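Local coordinates for maltose/maltodextrin-binding protein (Thermus thermophilus, PDB 2GH9), which binds maltotriose in the cleft between two lobes, as a periplasmic solute-binding protein that probably delivers maltodextrins to a membrane transporter, at residues Lys164-Glu169 / Pro253-Ala258; Asn260-Phe265 / Ser326-Leu331. All blocks are in the same frame, centred on the assembly; numbering follows the deposited sequence.

Contact 1 is complete before contact 2 begins in sequence, yet the two lie about 11 Å apart, centre to centre. What they share is the loop between strand 247-250 and strand 265-273: its earlier part, 253-258, packs on the C-terminal end of helix 156-166, and its later part, 260-265, running into strand 265-273, meets the turn that follows helix 320-326. A probable hydrogen bond of 2.9 Å from Asn-260 N to Ala-165 O joins the two directly. The loop thus runs from the four-strand sheet of one lobe toward the long strand 265-273 of the other sheet, and contact 2 lies nearer the centre of the chain, its Pro-264 side chain about 11 Å from a bound glucose.

Contact 1. Residues Lys164-Glu169 / Pro253-Ala258; sequences KAFGAE and PVPPGA. Unlike the reference sequence in segment 253-258: Val-254 (reference Ala).
Ala-258 lays its methyl over one face of the Phe-166 ring, a CH-pi contact in which CB stands 3.8 Å from the ring centroid and 15° off the normal. This is where helix 156-166 ends in a Schellman motif, with Gly-167 taking the positive phi that glycine accepts readily, and where the type II turn Pro-255 to Ala-258 packs against it. Phe-166 has CG anti to its carbonyl carbon (chi1 -75°), which directs the ring toward the turn. Pro-256 O comes to the ring edge near its plane, 3.6 Å from Phe-166 CZ, while Pro-255 CB meets Phe-166 CE2 obliquely at 3.9 Å. Pro-255 suits its place because its ring gives apolar surface to Ala-165 and Phe-166 on a backbone already restricted; Pro-256 points its CB away from the helix end, and Trp-131 and Phe-198 touch its side chain. Gly-257 fits the positive-phi corner of the turn. Phe-198 of helix 189-204 also touches Phe-166 and Pro-255, extending the apolar cluster. Ala-165, small enough for a close approach, faces the loop with its methyl 3.6 Å from Pro-255 CD. A water also donates to Phe-166 O and, weakly, to Gly-257 O. Ala-165 CB and Ala-258 CB, at 3.5 Å, are closer than usual van der Waals contact.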
# COMPACT_ATOMS: atom_id res chain seq x y z
N LYS A 164 11.45 -6.45 7.94
CA LYS A 164 11.20 -6.01 9.32
C LYS A 164 11.40 -7.14 10.34
O LYS A 164 12.13 -6.97 11.33
CB LYS A 164 9.79 -5.40 9.44
CG LYS A 164 9.49 -4.80 10.82
CD LYS A 164 8.33 -3.81 10.76
CE LYS A 164 8.16 -3.09 12.08
NZ LYS A 164 9.34 -2.27 12.39
N ALA A 165 10.81 -8.30 10.09
CA ALA A 165 11.03 -9.46 10.95
C ALA A 165 12.55 -9.73 11.16
O ALA A 165 13.01 -9.91 12.29
CB ALA A 165 10.34 -10.70 10.38
N PHE A 166 13.32 -9.72 10.07
CA PHE A 166 14.75 -10.03 10.14
C PHE A 166 15.64 -8.89 10.65
O PHE A 166 16.83 -9.10 10.88
CB PHE A 166 15.26 -10.55 8.79
CG PHE A 166 14.84 -11.96 8.49
CD1 PHE A 166 15.41 -13.03 9.18
CD2 PHE A 166 13.90 -12.22 7.52
CE1 PHE A 166 15.04 -14.32 8.91
CE2 PHE A 166 13.54 -13.52 7.23
CZ PHE A 166 14.11 -14.58 7.95
N GLY A 167 15.08 -7.70 10.84
CA GLY A 167 15.73 -6.67 11.67
C GLY A 167 15.70 -5.23 11.19
O GLY A 167 16.34 -4.39 11.81
N ALA A 168 15.03 -4.95 10.08
CA ALA A 168 14.91 -3.58 9.55
C ALA A 168 13.71 -2.88 10.20
O ALA A 168 12.59 -3.29 9.98
CB ALA A 168 14.74 -3.60 8.01
N GLU A 169 13.96 -1.85 11.01
CA GLU A 169 12.87 -1.06 11.62
C GLU A 169 12.02 -0.40 10.52
O GLU A 169 10.80 -0.44 10.54
CB GLU A 169 13.45 0.00 12.55
CG GLU A 169 12.46 0.98 13.17
CD GLU A 169 11.27 0.30 13.87
OE1 GLU A 169 11.43 -0.78 14.49
OE2 GLU A 169 10.16 0.87 13.80
N PRO A 253 2.43 -14.93 9.57
CA PRO A 253 3.40 -15.51 10.50
C PRO A 253 4.83 -14.98 10.35
O PRO A 253 5.26 -14.59 9.26
CB PRO A 253 3.35 -17.02 10.21
CG PRO A 253 2.55 -17.20 8.99
CD PRO A 253 1.71 -15.97 8.81
N VAL A 254 5.54 -14.96 11.47
CA VAL A 254 6.90 -14.50 11.49
C VAL A 254 7.74 -15.57 10.81
O VAL A 254 7.60 -16.76 11.12
CB VAL A 254 7.38 -14.22 12.94
CG1 VAL A 254 8.79 -13.58 12.96
CG2 VAL A 254 6.39 -13.31 13.62
N PRO A 255 8.59 -15.15 9.83
CA PRO A 255 9.42 -16.14 9.13
C PRO A 255 10.38 -16.84 10.11
O PRO A 255 10.77 -16.24 11.12
CB PRO A 255 10.20 -15.31 8.12
CG PRO A 255 9.54 -13.98 8.06
CD PRO A 255 8.80 -13.78 9.34
N PRO A 256 10.75 -18.08 9.81
CA PRO A 256 11.68 -18.81 10.66
C PRO A 256 13.08 -18.18 10.61
O PRO A 256 13.56 -17.79 9.54
CB PRO A 256 11.68 -20.22 10.04
CG PRO A 256 11.33 -19.99 8.60
CD PRO A 256 10.37 -18.85 8.61
N GLY A 257 13.72 -18.04 11.77
CA GLY A 257 15.03 -17.38 11.87
C GLY A 257 15.02 -15.88 12.14
O GLY A 257 16.06 -15.30 12.49
N ALA A 258 13.86 -15.24 11.96
CA ALA A 258 13.70 -13.80 12.20
C ALA A 258 13.62 -13.51 13.69
O ALA A 258 12.86 -14.13 14.42
CB ALA A 258 12.46 -13.26 11.47
O HOH W 1 16.80 -12.04 12.34

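Contact 2. Residues Asn260-Phe265 / Ser326-Leu331; sequences NPWGPF and SKVFPL
Leu-331 O accepts a hydrogen bond of 2.7 Å from a water, which also donates weakly to Trp-262 O, so a solvent molecule bridges the two backbones. The same Leu-331 oxygen receives a CA-H...O contact from Gly-263 CA at 3.4 Å, with an angle of 139° at the hydrogen. Glycine suits this point because a beta carbon on its backbone would clash with that oxygen, and without one Gly-263 CA and Leu-331 CA come within 4.7 Å. Beyond this polar strip the contact is apolar. Trp-262, with CG anti to the backbone N (chi1 175°), directs its six-membered ring toward the turn, and Val-328 CG1 meets the ring edge, near its plane, 4.0 Å from Trp-262 CZ3. Leu-331 CD1 comes to the same edge at Trp-262 CE3, more loosely at 4.3 Å. Pro-264 CD lies over one face of the indole, toward its rim, and CG of that proline reaches Val-328 CG1 at 4.0 Å. One valine methyl therefore fits against both the indole edge and the proline ring, a place for a compact branched side chain. Leu-331 also lays CB against Trp-262 O. Its own turn is closed by the bond from Leu-331 N to Val-328 O, 2.9 Å long, in the short 3-10 segment 329-331. This turn follows helix 320-326 and leads into strand 333-334, which pairs in parallel with strand 265-273; a backbone hydrogen bond between Pro-264 and Ala-333 lies where the two strands begin side by side.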
# COMPACT_ATOMS: atom_id res chain seq x y z
N ASN A 260 12.64 -10.64 15.06
CA ASN A 260 11.50 -9.76 15.35
C ASN A 260 10.22 -10.23 14.69
O ASN A 260 10.27 -10.95 13.67
CB ASN A 260 11.84 -8.33 14.93
CG ASN A 260 12.97 -7.75 15.75
OD1 ASN A 260 13.20 -8.19 16.88
ND2 ASN A 260 13.66 -6.78 15.20
N PRO A 261 9.05 -9.84 15.25
CA PRO A 261 7.83 -10.20 14.55
C PRO A 261 7.68 -9.62 13.13
O PRO A 261 8.24 -8.57 12.81
CB PRO A 261 6.72 -9.69 15.50
CG PRO A 261 7.38 -9.67 16.85
CD PRO A 261 8.76 -9.16 16.53
N TRP A 262 6.97 -10.35 12.28
CA TRP A 262 6.51 -9.79 11.02
C TRP A 262 5.76 -8.46 11.27
O TRP A 262 4.95 -8.37 12.18
CB TRP A 262 5.61 -10.77 10.29
CG TRP A 262 5.00 -10.21 9.02
CD1 TRP A 262 5.55 -10.22 7.77
CD2 TRP A 262 3.70 -9.61 8.87
NE1 TRP A 262 4.71 -9.64 6.88
CE2 TRP A 262 3.57 -9.24 7.52
CE3 TRP A 262 2.65 -9.31 9.76
CZ2 TRP A 262 2.41 -8.62 7.02
CZ3 TRP A 262 1.50 -8.67 9.26
CH2 TRP A 262 1.39 -8.35 7.91
N GLY A 263 6.04 -7.46 10.46
CA GLY A 263 5.28 -6.20 10.48
C GLY A 263 5.34 -5.51 9.13
O GLY A 263 6.44 -5.24 8.62
N PRO A 264 4.18 -5.20 8.54
CA PRO A 264 4.14 -4.60 7.20
C PRO A 264 4.32 -3.08 7.20
O PRO A 264 4.21 -2.46 8.25
CB PRO A 264 2.72 -4.94 6.73
CG PRO A 264 1.91 -4.83 8.03
CD PRO A 264 2.82 -5.38 9.10
N PHE A 265 4.54 -2.49 6.02
CA PHE A 265 4.35 -1.07 5.82
C PHE A 265 2.89 -0.67 6.07
O PHE A 265 1.97 -1.39 5.70
CB PHE A 265 4.69 -0.63 4.38
CG PHE A 265 6.17 -0.48 4.09
CD1 PHE A 265 6.99 0.29 4.90
CD2 PHE A 265 6.71 -1.04 2.93
CE1 PHE A 265 8.33 0.49 4.60
CE2 PHE A 265 8.06 -0.85 2.61
CZ PHE A 265 8.87 -0.09 3.45
N SER A 326 -7.14 -3.62 12.50
CA SER A 326 -6.74 -3.01 13.78
C SER A 326 -5.76 -3.87 14.57
O SER A 326 -5.04 -3.38 15.44
CB SER A 326 -7.98 -2.69 14.66
OG SER A 326 -8.34 -3.77 15.52
N LYS A 327 -5.71 -5.16 14.27
CA LYS A 327 -4.80 -6.06 14.92
C LYS A 327 -3.50 -6.19 14.13
O LYS A 327 -2.52 -6.72 14.63
CB LYS A 327 -5.48 -7.42 15.14
CG LYS A 327 -6.63 -7.37 16.21
CD LYS A 327 -6.04 -7.21 17.63
CE LYS A 327 -7.04 -6.60 18.68
NZ LYS A 327 -7.17 -5.10 18.60
N VAL A 328 -3.50 -5.69 12.89
CA VAL A 328 -2.34 -5.75 12.01
C VAL A 328 -1.59 -4.42 12.02
O VAL A 328 -0.36 -4.42 12.10
CB VAL A 328 -2.74 -6.15 10.55
CG1 VAL A 328 -1.54 -6.03 9.61
CG2 VAL A 328 -3.33 -7.54 10.51
N PHE A 329 -2.30 -3.29 11.97
CA PHE A 329 -1.61 -1.99 11.88
C PHE A 329 -0.58 -1.72 12.96
O PHE A 329 0.47 -1.16 12.67
CB PHE A 329 -2.59 -0.81 11.81
CG PHE A 329 -3.39 -0.72 10.52
CD1 PHE A 329 -3.08 -1.49 9.40
CD2 PHE A 329 -4.46 0.16 10.45
CE1 PHE A 329 -3.83 -1.38 8.24
CE2 PHE A 329 -5.22 0.26 9.30
CZ PHE A 329 -4.89 -0.49 8.18
N PRO A 330 -0.87 -2.08 14.22
CA PRO A 330 0.14 -1.84 15.26
C PRO A 330 1.45 -2.61 15.12
O PRO A 330 2.44 -2.25 15.76
CB PRO A 330 -0.57 -2.27 16.54
CG PRO A 330 -2.02 -2.14 16.22
CD PRO A 330 -2.10 -2.64 14.79
N LEU A 331 1.46 -3.65 14.29
CA LEU A 331 2.69 -4.40 14.02
C LEU A 331 3.63 -3.69 13.02
O LEU A 331 4.82 -3.99 12.96
CB LEU A 331 2.34 -5.77 13.48
CG LEU A 331 1.36 -6.61 14.28
CD1 LEU A 331 1.09 -7.90 13.53
CD2 LEU A 331 1.84 -6.86 15.73
O HOH W 2 6.09 -5.97 14.32